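Local coordinates for taurocyamine kinase (Schistosoma mansoni, PDB 4WOD), which catalyses the reversible, magnesium-dependent transfer of phosphate from ATP to taurocyamine, giving N-phosphotaurocyamine and ADP, at residues L468-D474 and G597-Y603; K663-Q667 and E701-V706; G477-V481 and I710-K714. The protein carries 4 engineered substitutions. All blocks are in the same frame, centred on the assembly; numbering follows the deposited sequence.

All three contacts lie in the second, C-terminal half of this duplicated kinase, around helix 695-715 and the eight-stranded antiparallel sheet of the catalytic domain. From the N terminus, loop 468-474 comes first and closes onto the start of helix 599-614 in interaction 1. Segment 477-481, entering strand 480-489, follows at once but waits for residues 710-714, so interaction 3 crosses interaction 1. Interaction 2, which joins the start of edge strand 666-669 to residues 701-706, opens after interaction 1 has closed and nests inside interaction 3. A703 packs on F470, L473 and L599, and V706 meets I480, linking the three.

Interaction 1 (L468-D474 and G597-Y603); sequences LPFGDLD and GNLAAVY
The F470 ring is enclosed between L599 CD2 over one face and L468 CB, from two residues earlier in the same loop, over the other, with A600 N and Y603 CD2 at its edge in plane. This aromatic and aliphatic cluster fastens the loop before strand 480-489 to the first turns of helix 599-614, on the sheet of the phosphagen kinase catalytic domain. L599 CD2 makes a CH-pi contact, 4.1 Å from the centroid of the F470 ring and 23° off its normal. The F470 edge in turn addresses the face of Y603 in a T-shaped pair, with planes at 83° and F470 CZ 3.8 Å from Y603 CG. L468 CD2 reaches the same tyrosine obliquely, 3.8 Å from Y603 CE2. Beyond the ring, the Y603 hydroxyl is hydrogen-bonded to the carbonyl of F462.

The backbones are joined by two hydrogen bonds. A600 N donates to G471 O (3.2 Å), so an amide of the first helical turn finds an acceptor in the loop; the donor is tilted from the carbonyl plane. L473 N donates to G597 O at 3.0 Å, but from well above the carbonyl plane. N598 is the N-cap: its CG stands anti to the backbone N (chi1 -166°), and OD1 accepts a weak bond from A601 N. The D472 carboxylate stacks on the N598 side-chain amide with planes nearly parallel. D472 OD1 closes an Asx turn by accepting from D474 N at 2.8 Å. D474 OD2 accepts from F479 N and I480 N, anchoring the loop at the strand entrance. A water bridges the segments, accepting from G597 N at 2.9 Å and lying within hydrogen-bonding distance of D474 O.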
ATOM      1  N   LEU A 468     -36.685  -1.763  30.386  1.00 36.30           N
ATOM      2  CA  LEU A 468     -36.166  -0.837  29.386  1.00 32.96           C
ATOM      3  C   LEU A 468     -37.293  -0.071  28.680  1.00 29.65           C
ATOM      4  O   LEU A 468     -38.414  -0.562  28.581  1.00 29.91           O
ATOM      5  CB  LEU A 468     -35.319  -1.602  28.367  1.00 33.24           C
ATOM      6  CG  LEU A 468     -34.017  -2.228  28.879  1.00 28.54           C
ATOM      7  CD1 LEU A 468     -33.548  -3.295  27.922  1.00 28.84           C
ATOM      8  CD2 LEU A 468     -32.936  -1.155  29.080  1.00 24.84           C
ATOM      9  N   PRO A 469     -37.006   1.139  28.185  1.00 32.21           N
ATOM     10  CA  PRO A 469     -38.069   1.897  27.515  1.00 31.81           C
ATOM     11  C   PRO A 469     -38.154   1.591  26.022  1.00 33.53           C
ATOM     12  O   PRO A 469     -38.497   2.471  25.231  1.00 38.44           O
ATOM     13  CB  PRO A 469     -37.652   3.346  27.745  1.00 36.13           C
ATOM     14  CG  PRO A 469     -36.155   3.277  27.713  1.00 33.22           C
ATOM     15  CD  PRO A 469     -35.783   1.947  28.349  1.00 34.15           C
ATOM     16  N   PHE A 470     -37.818   0.364  25.644  1.00 28.46           N
ATOM     17  CA  PHE A 470     -37.976  -0.086  24.267  1.00 29.35           C
ATOM     18  C   PHE A 470     -38.040  -1.603  24.295  1.00 27.88           C
ATOM     19  O   PHE A 470     -37.598  -2.226  25.257  1.00 29.24           O
ATOM     20  CB  PHE A 470     -36.836   0.415  23.369  1.00 27.68           C
ATOM     21  CG  PHE A 470     -35.460   0.292  23.990  1.00 27.30           C
ATOM     22  CD1 PHE A 470     -34.825   1.401  24.525  1.00 31.19           C
ATOM     23  CD2 PHE A 470     -34.806  -0.926  24.031  1.00 24.68           C
ATOM     24  CE1 PHE A 470     -33.566   1.301  25.106  1.00 26.72           C
ATOM     25  CE2 PHE A 470     -33.535  -1.035  24.604  1.00 26.68           C
ATOM     26  CZ  PHE A 470     -32.919   0.082  25.141  1.00 23.75           C
ATOM     27  N   GLY A 471     -38.604  -2.202  23.259  1.00 25.82           N
ATOM     28  CA  GLY A 471     -38.750  -3.638  23.223  1.00 24.98           C
ATOM     29  C   GLY A 471     -38.437  -4.167  21.839  1.00 33.60           C
ATOM     30  O   GLY A 471     -37.295  -4.098  21.376  1.00 30.66           O
ATOM     31  N   ASP A 472     -39.456  -4.707  21.182  1.00 31.41           N
ATOM     32  CA  ASP A 472     -39.329  -5.187  19.818  1.00 28.91           C
ATOM     33  C   ASP A 472     -39.940  -4.172  18.857  1.00 32.81           C
ATOM     34  O   ASP A 472     -41.163  -4.009  18.784  1.00 35.27           O
ATOM     35  CB  ASP A 472     -40.003  -6.548  19.664  1.00 32.44           C
ATOM     36  CG  ASP A 472     -39.688  -7.213  18.337  1.00 37.63           C
ATOM     37  OD1 ASP A 472     -39.460  -6.492  17.337  1.00 36.20           O
ATOM     38  OD2 ASP A 472     -39.665  -8.466  18.298  1.00 39.30           O
ATOM     39  N   LEU A 473     -39.081  -3.507  18.101  1.00 28.15           N
ATOM     40  CA  LEU A 473     -39.510  -2.440  17.215  1.00 29.98           C
ATOM     41  C   LEU A 473     -40.263  -2.945  15.977  1.00 35.02           C
ATOM     42  O   LEU A 473     -40.744  -2.145  15.169  1.00 34.78           O
ATOM     43  CB  LEU A 473     -38.301  -1.620  16.772  1.00 25.98           C
ATOM     44  CG  LEU A 473     -37.284  -1.189  17.829  1.00 28.69           C
ATOM     45  CD1 LEU A 473     -36.171  -0.350  17.197  1.00 31.19           C
ATOM     46  CD2 LEU A 473     -37.929  -0.445  18.970  1.00 30.08           C
ATOM     47  N   ASP A 474     -40.347  -4.264  15.822  1.00 30.28           N
ATOM     48  CA  ASP A 474     -41.007  -4.873  14.673  1.00 35.45           C
ATOM     49  C   ASP A 474     -41.291  -6.357  14.927  1.00 42.94           C
ATOM     50  O   ASP A 474     -40.631  -7.219  14.353  1.00 44.29           O
ATOM     51  CB  ASP A 474     -40.152  -4.707  13.410  1.00 40.25           C
ATOM     52  CG  ASP A 474     -40.821  -5.276  12.162  1.00 45.85           C
ATOM     53  OD1 ASP A 474     -42.005  -4.958  11.909  1.00 47.00           O
ATOM     54  OD2 ASP A 474     -40.160  -6.050  11.439  1.00 44.91           O
ATOM     55  N   GLY A 597     -36.094  -7.350  15.152  1.00 28.14           N
ATOM     56  CA  GLY A 597     -36.053  -5.990  15.655  1.00 31.32           C
ATOM     57  C   GLY A 597     -36.104  -5.853  17.164  1.00 26.95           C
ATOM     58  O   GLY A 597     -36.442  -4.789  17.680  1.00 29.17           O
ATOM     59  N   ASN A 598     -35.751  -6.918  17.875  1.00 28.44           N
ATOM     60  CA  ASN A 598     -35.810  -6.901  19.330  1.00 28.48           C
ATOM     61  C   ASN A 598     -34.594  -6.211  19.955  1.00 27.60           C
ATOM     62  O   ASN A 598     -33.642  -6.865  20.396  1.00 24.30           O
ATOM     63  CB  ASN A 598     -35.934  -8.314  19.882  1.00 27.73           C
ATOM     64  CG  ASN A 598     -36.333  -8.321  21.331  1.00 27.84           C
ATOM     65  OD1 ASN A 598     -36.334  -7.276  21.992  1.00 26.83           O
ATOM     66  ND2 ASN A 598     -36.669  -9.493  21.844  1.00 28.83           N
ATOM     67  N   LEU A 599     -34.668  -4.885  20.000  1.00 23.07           N
ATOM     68  CA  LEU A 599     -33.602  -4.030  20.503  1.00 24.36           C
ATOM     69  C   LEU A 599     -33.350  -4.242  21.987  1.00 23.30           C
ATOM     70  O   LEU A 599     -32.212  -4.155  22.449  1.00 23.19           O
ATOM     71  CB  LEU A 599     -33.948  -2.565  20.231  1.00 20.43           C
ATOM     72  CG  LEU A 599     -33.061  -1.476  20.842  1.00 20.84           C
ATOM     73  CD1 LEU A 599     -31.631  -1.639  20.364  1.00 20.03           C
ATOM     74  CD2 LEU A 599     -33.614  -0.087  20.476  1.00 21.77           C
ATOM     75  N   ALA A 600     -34.411  -4.523  22.739  1.00 23.80           N
ATOM     76  CA  ALA A 600     -34.268  -4.695  24.171  1.00 23.99           C
ATOM     77  C   ALA A 600     -33.366  -5.887  24.454  1.00 22.32           C
ATOM     78  O   ALA A 600     -32.554  -5.829  25.362  1.00 21.77           O
ATOM     79  CB  ALA A 600     -35.625  -4.871  24.835  1.00 23.16           C
ATOM     80  N   ALA A 601     -33.502  -6.962  23.669  1.00 20.39           N
ATOM     81  CA  ALA A 601     -32.699  -8.165  23.874  1.00 20.33           C
ATOM     82  C   ALA A 601     -31.248  -7.991  23.390  1.00 21.12           C
ATOM     83  O   ALA A 601     -30.324  -8.538  23.989  1.00 21.46           O
ATOM     84  CB  ALA A 601     -33.344  -9.365  23.177  1.00 23.25           C
ATOM     85  N   VAL A 602     -31.052  -7.242  22.307  1.00 17.70           N
ATOM     86  CA  VAL A 602     -29.700  -6.962  21.826  1.00 18.33           C
ATOM     87  C   VAL A 602     -28.971  -6.085  22.849  1.00 17.12           C
ATOM     88  O   VAL A 602     -27.805  -6.319  23.202  1.00 21.08           O
ATOM     89  CB  VAL A 602     -29.727  -6.253  20.453  1.00 18.49           C
ATOM     90  CG1 VAL A 602     -28.299  -6.012  19.943  1.00 16.87           C
ATOM     91  CG2 VAL A 602     -30.513  -7.076  19.458  1.00 20.52           C
ATOM     92  N   TYR A 603     -29.679  -5.070  23.314  1.00 17.66           N
ATOM     93  CA  TYR A 603     -29.131  -4.099  24.266  1.00 18.58           C
ATOM     94  C   TYR A 603     -28.765  -4.773  25.583  1.00 16.39           C
ATOM     95  O   TYR A 603     -27.677  -4.568  26.108  1.00 17.07           O
ATOM     96  CB  TYR A 603     -30.144  -2.983  24.499  1.00 17.22           C
ATOM     97  CG  TYR A 603     -29.668  -1.886  25.411  1.00 17.66           C
ATOM     98  CD1 TYR A 603     -28.949  -0.817  24.903  1.00 15.27           C
ATOM     99  CD2 TYR A 603     -29.931  -1.921  26.776  1.00 15.73           C
ATOM    100  CE1 TYR A 603     -28.483   0.207  25.728  1.00 16.83           C
ATOM    101  CE2 TYR A 603     -29.479  -0.883  27.624  1.00 20.87           C
ATOM    102  CZ  TYR A 603     -28.751   0.176  27.082  1.00 21.97           C
ATOM    103  OH  TYR A 603     -28.284   1.213  27.875  1.00 21.12           O
TER
HETATM  104  O   HOH W   1     -38.599  -8.590  15.761  1.00 36.49           O

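Interaction 2 (K663-Q667 and E701-V706); sequences KYMLQ and EMAEGV
With chi1 -62° and chi2 170°, L666 places CG anti to its carbonyl carbon and sends its two methyls against helix 695-715, CD1 toward G705 and CD2 toward M702. This is strand-on-helix packing in the phosphagen kinase catalytic domain: edge strand 666-669 begins beneath the long C-terminal helix, straight after helix 658-663 ends in a Schellman motif with M665, at positive phi, as its C-prime residue. L666 CD1 lies 3.6 Å from G705 CA, a close approach to the bare backbone of the glycine. L666 CD2 rests 3.8 Å from M702 CA. The side chain of M702 itself leads away from the strand, to A641 and V643 of strand 639-646.

Y664 meets the same glycine from another direction, CD1 being 3.8 Å from G705 CA, so one helical position receives both a leucine methyl and the tyrosine ring. At the polar margin, the M665 chain bends at chi3 (-70°) and brings CE to 3.6 Å from E701 OE1. The extended E701 side chain carries its carboxylate to R689, whose NH1 forms a salt bridge with OE2; this probably favours the charged form of the acid.

Direct contact is thus van der Waals in kind, and the polar links between the segments run through water. One molecule donates to both Y664 O (2.8 Å) and E701 O, joining the helix end to the backbone of helix 695-715. A second sits so close to M665 O that this link is doubtful, but it donates to E701 OE1 at 2.8 Å.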
ATOM      1  N   LYS A 663     -34.087  15.492  12.261  1.00 52.42           N
ATOM      2  CA  LYS A 663     -34.784  15.934  13.466  1.00 55.61           C
ATOM      3  C   LYS A 663     -34.823  14.860  14.545  1.00 51.29           C
ATOM      4  O   LYS A 663     -35.007  15.165  15.726  1.00 56.03           O
ATOM      5  CB  LYS A 663     -36.204  16.399  13.121  1.00 57.07           C
ATOM      6  CG  LYS A 663     -36.242  17.523  12.087  1.00 59.49           C
ATOM      7  CD  LYS A 663     -37.619  17.681  11.466  1.00 63.25           C
ATOM      8  CE  LYS A 663     -38.657  18.084  12.506  1.00 58.73           C
ATOM      9  NZ  LYS A 663     -40.031  18.137  11.935  1.00 54.08           N
ATOM     10  N   TYR A 664     -34.636  13.607  14.147  1.00 48.71           N
ATOM     11  CA  TYR A 664     -34.538  12.526  15.120  1.00 49.85           C
ATOM     12  C   TYR A 664     -33.079  12.101  15.327  1.00 45.59           C
ATOM     13  O   TYR A 664     -32.798  11.118  16.014  1.00 37.35           O
ATOM     14  CB  TYR A 664     -35.407  11.344  14.687  1.00 49.18           C
ATOM     15  CG  TYR A 664     -36.885  11.584  14.922  1.00 50.44           C
ATOM     16  CD1 TYR A 664     -37.516  11.088  16.058  1.00 50.88           C
ATOM     17  CD2 TYR A 664     -37.645  12.323  14.020  1.00 54.37           C
ATOM     18  CE1 TYR A 664     -38.862  11.308  16.281  1.00 53.38           C
ATOM     19  CE2 TYR A 664     -38.995  12.549  14.234  1.00 52.01           C
ATOM     20  CZ  TYR A 664     -39.597  12.041  15.367  1.00 53.61           C
ATOM     21  OH  TYR A 664     -40.936  12.265  15.593  1.00 54.66           O
ATOM     22  N   MET A 665     -32.164  12.868  14.732  1.00 45.44           N
ATOM     23  CA  MET A 665     -30.723  12.720  14.942  1.00 40.81           C
ATOM     24  C   MET A 665     -30.261  11.295  14.635  1.00 40.70           C
ATOM     25  O   MET A 665     -29.590  10.632  15.438  1.00 35.42           O
ATOM     26  CB  MET A 665     -30.358  13.146  16.365  1.00 38.74           C
ATOM     27  CG  MET A 665     -30.580  14.648  16.593  1.00 46.63           C
ATOM     28  SD  MET A 665     -30.374  15.236  18.293  1.00 56.33           S
ATOM     29  CE  MET A 665     -31.813  14.514  19.094  1.00 45.27           C
ATOM     30  N   LEU A 666     -30.653  10.841  13.449  1.00 34.66           N
ATOM     31  CA  LEU A 666     -30.310   9.527  12.943  1.00 34.61           C
ATOM     32  C   LEU A 666     -29.422   9.662  11.725  1.00 37.88           C
ATOM     33  O   LEU A 666     -29.442  10.689  11.043  1.00 36.20           O
ATOM     34  CB  LEU A 666     -31.558   8.739  12.566  1.00 39.68           C
ATOM     35  CG  LEU A 666     -32.563   8.412  13.660  1.00 40.37           C
ATOM     36  CD1 LEU A 666     -33.823   7.842  13.025  1.00 43.06           C
ATOM     37  CD2 LEU A 666     -31.942   7.413  14.623  1.00 35.79           C
ATOM     38  N   GLN A 667     -28.646   8.619  11.458  1.00 33.13           N
ATOM     39  CA  GLN A 667     -27.848   8.556  10.248  1.00 33.36           C
ATOM     40  C   GLN A 667     -28.382   7.415   9.407  1.00 35.04           C
ATOM     41  O   GLN A 667     -28.786   6.385   9.952  1.00 35.18           O
ATOM     42  CB  GLN A 667     -26.370   8.352  10.574  1.00 41.20           C
ATOM     43  CG  GLN A 667     -25.545   7.895   9.379  1.00 46.65           C
ATOM     44  CD  GLN A 667     -24.273   7.172   9.781  1.00 57.02           C
ATOM     45  OE1 GLN A 667     -23.267   7.802  10.117  1.00 55.64           O
ATOM     46  NE2 GLN A 667     -24.312   5.839   9.750  1.00 56.00           N
ATOM     47  N   GLU A 701     -33.206   6.981  21.465  1.00 26.62           N
ATOM     48  CA  GLU A 701     -33.286   7.877  20.323  1.00 30.02           C
ATOM     49  C   GLU A 701     -33.392   7.073  19.030  1.00 31.91           C
ATOM     50  O   GLU A 701     -34.244   7.375  18.186  1.00 35.15           O
ATOM     51  CB  GLU A 701     -32.088   8.833  20.269  1.00 27.81           C
ATOM     52  CG  GLU A 701     -32.221   9.982  21.253  1.00 32.66           C
ATOM     53  CD  GLU A 701     -31.246  11.112  20.997  1.00 37.29           C
ATOM     54  OE1 GLU A 701     -30.697  11.206  19.874  1.00 42.64           O
ATOM     55  OE2 GLU A 701     -31.037  11.916  21.928  1.00 42.27           O
ATOM     56  N   MET A 702     -32.557   6.043  18.877  1.00 31.56           N
ATOM     57  CA  MET A 702     -32.629   5.216  17.677  1.00 30.99           C
ATOM     58  C   MET A 702     -34.016   4.599  17.571  1.00 29.36           C
ATOM     59  O   MET A 702     -34.673   4.727  16.542  1.00 26.87           O
ATOM     60  CB  MET A 702     -31.552   4.128  17.664  1.00 27.00           C
ATOM     61  CG  MET A 702     -31.527   3.329  16.369  1.00 27.41           C
ATOM     62  SD  MET A 702     -32.648   1.903  16.425  1.00 33.78           S
ATOM     63  CE  MET A 702     -31.664   0.698  17.297  1.00 28.55           C
ATOM     64  N   ALA A 703     -34.462   3.950  18.645  1.00 31.67           N
ATOM     65  CA  ALA A 703     -35.771   3.298  18.673  1.00 29.06           C
ATOM     66  C   ALA A 703     -36.921   4.264  18.315  1.00 34.07           C
ATOM     67  O   ALA A 703     -37.736   3.968  17.442  1.00 34.36           O
ATOM     68  CB  ALA A 703     -36.013   2.668  20.042  1.00 28.74           C
ATOM     69  N   GLU A 704     -36.972   5.415  18.979  1.00 30.26           N
ATOM     70  CA  GLU A 704     -38.001   6.409  18.695  1.00 33.89           C
ATOM     71  C   GLU A 704     -37.946   6.860  17.237  1.00 37.30           C
ATOM     72  O   GLU A 704     -38.984   7.002  16.589  1.00 35.06           O
ATOM     73  CB  GLU A 704     -37.860   7.620  19.620  1.00 35.96           C
ATOM     74  CG  GLU A 704     -38.333   7.375  21.034  1.00 41.44           C
ATOM     75  CD  GLU A 704     -38.387   8.645  21.854  1.00 49.90           C
ATOM     76  OE1 GLU A 704     -37.493   8.845  22.703  1.00 48.49           O
ATOM     77  OE2 GLU A 704     -39.323   9.447  21.646  1.00 58.58           O
ATOM     78  N   GLY A 705     -36.736   7.072  16.725  1.00 31.34           N
ATOM     79  CA  GLY A 705     -36.546   7.461  15.341  1.00 34.05           C
ATOM     80  C   GLY A 705     -36.966   6.391  14.348  1.00 36.79           C
ATOM     81  O   GLY A 705     -37.519   6.693  13.290  1.00 39.23           O
ATOM     82  N   VAL A 706     -36.698   5.133  14.684  1.00 35.00           N
ATOM     83  CA  VAL A 706     -37.018   4.027  13.796  1.00 34.20           C
ATOM     84  C   VAL A 706     -38.514   3.744  13.859  1.00 38.70           C
ATOM     85  O   VAL A 706     -39.136   3.445  12.840  1.00 39.77           O
ATOM     86  CB  VAL A 706     -36.193   2.762  14.150  1.00 33.25           C
ATOM     87  CG1 VAL A 706     -36.742   1.517  13.451  1.00 29.95           C
ATOM     88  CG2 VAL A 706     -34.716   2.981  13.799  1.00 24.91           C
TER
HETATM   89  O   HOH W   2     -34.770  10.341  17.912  1.00 39.34           O
HETATM   90  O   HOH W   3     -29.029  10.223  17.792  1.00 29.78           O

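Interaction 3 (G477-V481 and I710-K714); sequences GKFIV and IEIEK
Apolar packing makes up most of this contact, which sets the C-terminal helix 695-715 against the first strand, central in the antiparallel sheet of the phosphagen kinase catalytic domain. It is centred on F479, which projects from the entry to strand 480-489 onto the C-terminal part of the helix. The evidence for a CH-pi interaction is clear: I710 CG2 stands 3.8 Å from the centroid of the F479 ring and only 11° off the normal, so the methyl sits over the middle of the face. The other branch of I710 goes to the root of the same side chain, with I710 CD1 3.7 Å from F479 CB. That methyl also meets I480 CD1 at 4.1 Å, the two isoleucines crossing at about a right angle. I710 owes this double reach to its branching: CG2 is anti to the backbone N while CG1 is anti to the carbonyl carbon (chi1 -70°). I480 continues the apolar layer to L473 and V706.

An edge contact comes from E713, in the next turn of the helix, whose CG lies in the plane of the F479 ring, 3.5 Å from F479 CE2. The E713 chain bends at chi2 (67°), and its carboxylate stands nearly perpendicular to the ring. Separately, K714 adds its aliphatic part obliquely, with CE 4.3 Å from F479 CZ.

Polar interactions flank the packing. The buried E713 carboxylate accepts from two successive backbone amides, K649 N to OE2 and L650 N to OE1, tying the helix to the loop after strand 639-646. On the strand side, the backbone of F479 is hydrogen-bonded to that of K646 in strand 639-646.

The chemistry implies that hydrocarbon contacts join helix 695-715 to the entry of strand 480-489, while the two E713 oxygens each accept one backbone N-H, which would probably help stabilise the negative charge.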
ATOM      1  N   GLY A 477     -43.795  -9.143  10.574  1.00 57.37           N
ATOM      2  CA  GLY A 477     -42.948  -9.617   9.505  1.00 60.91           C
ATOM      3  C   GLY A 477     -41.677  -8.805   9.439  1.00 57.96           C
ATOM      4  O   GLY A 477     -40.766  -8.970  10.248  1.00 54.84           O
ATOM      5  N   LYS A 478     -41.616  -7.897   8.480  1.00 54.84           N
ATOM      6  CA  LYS A 478     -40.373  -7.207   8.259  1.00 50.45           C
ATOM      7  C   LYS A 478     -40.525  -5.729   7.892  1.00 50.96           C
ATOM      8  O   LYS A 478     -41.080  -5.355   6.858  1.00 48.01           O
ATOM      9  CB  LYS A 478     -39.562  -7.937   7.177  1.00 52.02           C
ATOM     10  CG  LYS A 478     -38.418  -8.832   7.692  1.00 54.79           C
ATOM     11  CD  LYS A 478     -38.566 -10.278   7.213  1.00 62.34           C
ATOM     12  CE  LYS A 478     -37.252 -11.054   7.309  1.00 57.27           C
ATOM     13  NZ  LYS A 478     -37.449 -12.541   7.314  1.00 45.02           N
ATOM     14  N   PHE A 479     -40.032  -4.901   8.797  1.00 45.75           N
ATOM     15  CA  PHE A 479     -39.470  -3.620   8.445  1.00 44.15           C
ATOM     16  C   PHE A 479     -37.990  -3.750   8.791  1.00 41.69           C
ATOM     17  O   PHE A 479     -37.121  -3.187   8.124  1.00 40.16           O
ATOM     18  CB  PHE A 479     -40.140  -2.479   9.209  1.00 47.28           C
ATOM     19  CG  PHE A 479     -41.525  -2.169   8.731  1.00 50.51           C
ATOM     20  CD1 PHE A 479     -42.627  -2.783   9.304  1.00 48.88           C
ATOM     21  CD2 PHE A 479     -41.722  -1.276   7.691  1.00 50.49           C
ATOM     22  CE1 PHE A 479     -43.903  -2.497   8.854  1.00 55.41           C
ATOM     23  CE2 PHE A 479     -42.994  -0.987   7.240  1.00 55.70           C
ATOM     24  CZ  PHE A 479     -44.084  -1.597   7.821  1.00 56.50           C
ATOM     25  N   ILE A 480     -37.716  -4.550   9.818  1.00 38.13           N
ATOM     26  CA  ILE A 480     -36.367  -4.684  10.355  1.00 37.79           C
ATOM     27  C   ILE A 480     -35.743  -6.055  10.107  1.00 33.93           C
ATOM     28  O   ILE A 480     -36.186  -7.067  10.651  1.00 34.85           O
ATOM     29  CB  ILE A 480     -36.352  -4.402  11.863  1.00 32.21           C
ATOM     30  CG1 ILE A 480     -36.785  -2.954  12.114  1.00 33.37           C
ATOM     31  CG2 ILE A 480     -34.962  -4.699  12.444  1.00 32.85           C
ATOM     32  CD1 ILE A 480     -37.014  -2.611  13.578  1.00 35.84           C
ATOM     33  N   VAL A 481     -34.712  -6.075   9.271  1.00 34.40           N
ATOM     34  CA  VAL A 481     -33.969  -7.299   8.994  1.00 31.08           C
ATOM     35  C   VAL A 481     -33.135  -7.747  10.195  1.00 29.95           C
ATOM     36  O   VAL A 481     -33.089  -8.934  10.532  1.00 24.20           O
ATOM     37  CB  VAL A 481     -33.049  -7.120   7.779  1.00 32.09           C
ATOM     38  CG1 VAL A 481     -32.229  -8.384   7.544  1.00 30.08           C
ATOM     39  CG2 VAL A 481     -33.872  -6.759   6.539  1.00 35.10           C
ATOM     40  N   ILE A 710     -41.024   3.710  10.652  1.00 47.96           N
ATOM     41  CA  ILE A 710     -41.885   2.576  10.345  1.00 54.71           C
ATOM     42  C   ILE A 710     -43.336   3.025  10.250  1.00 58.44           C
ATOM     43  O   ILE A 710     -44.034   2.669   9.307  1.00 60.97           O
ATOM     44  CB  ILE A 710     -41.750   1.454  11.398  1.00 48.86           C
ATOM     45  CG1 ILE A 710     -40.378   0.780  11.276  1.00 41.75           C
ATOM     46  CG2 ILE A 710     -42.850   0.427  11.223  1.00 49.08           C
ATOM     47  CD1 ILE A 710     -40.167  -0.386  12.225  1.00 39.35           C
ATOM     48  N   GLU A 711     -43.786   3.831  11.204  1.00 55.94           N
ATOM     49  CA  GLU A 711     -45.163   4.293  11.151  1.00 63.67           C
ATOM     50  C   GLU A 711     -45.375   5.301  10.018  1.00 64.30           C
ATOM     51  O   GLU A 711     -46.486   5.437   9.508  1.00 67.61           O
ATOM     52  CB  GLU A 711     -45.594   4.880  12.494  1.00 55.49           C
ATOM     53  CG  GLU A 711     -46.463   3.920  13.271  1.00 53.12           C
ATOM     54  CD  GLU A 711     -47.866   3.858  12.714  1.00 60.29           C
ATOM     55  OE1 GLU A 711     -48.157   4.600  11.754  1.00 63.87           O
ATOM     56  OE2 GLU A 711     -48.664   3.027  13.193  1.00 64.45           O
ATOM     57  N   ILE A 712     -44.316   6.000   9.619  1.00 62.96           N
ATOM     58  CA  ILE A 712     -44.394   6.851   8.437  1.00 65.37           C
ATOM     59  C   ILE A 712     -44.562   5.972   7.207  1.00 71.64           C
ATOM     60  O   ILE A 712     -45.362   6.277   6.327  1.00 76.66           O
ATOM     61  CB  ILE A 712     -43.145   7.748   8.261  1.00 65.19           C
ATOM     62  CG1 ILE A 712     -43.074   8.811   9.364  1.00 67.36           C
ATOM     63  CG2 ILE A 712     -43.144   8.411   6.888  1.00 66.08           C
ATOM     64  CD1 ILE A 712     -44.310   9.655   9.472  1.00 65.70           C
ATOM     65  N   GLU A 713     -43.814   4.872   7.172  1.00 68.93           N
ATOM     66  CA  GLU A 713     -43.778   3.966   6.026  1.00 75.66           C
ATOM     67  C   GLU A 713     -45.132   3.360   5.667  1.00 75.29           C
ATOM     68  O   GLU A 713     -45.496   3.344   4.500  1.00 77.26           O
ATOM     69  CB  GLU A 713     -42.760   2.844   6.283  1.00 73.69           C
ATOM     70  CG  GLU A 713     -42.616   1.790   5.182  1.00 75.54           C
ATOM     71  CD  GLU A 713     -42.027   2.319   3.889  1.00 79.02           C
ATOM     72  OE1 GLU A 713     -41.558   3.477   3.849  1.00 96.25           O
ATOM     73  OE2 GLU A 713     -42.015   1.550   2.910  1.00 97.38           O
ATOM     74  N   LYS A 714     -45.862   2.847   6.657  1.00 71.33           N
ATOM     75  CA  LYS A 714     -47.184   2.262   6.415  1.00 78.46           C
ATOM     76  C   LYS A 714     -48.128   3.356   5.932  1.00 79.49           C
ATOM     77  O   LYS A 714     -49.103   3.084   5.226  1.00 77.43           O
ATOM     78  CB  LYS A 714     -47.758   1.587   7.673  1.00 74.09           C
ATOM     79  CG  LYS A 714     -47.185   2.112   8.964  1.00 71.33           C
ATOM     80  CD  LYS A 714     -47.640   1.418  10.264  1.00 68.96           C
ATOM     81  CE  LYS A 714     -47.084   0.011  10.473  1.00 65.20           C
ATOM     82  NZ  LYS A 714     -47.417  -0.470  11.857  1.00 64.47           N
TER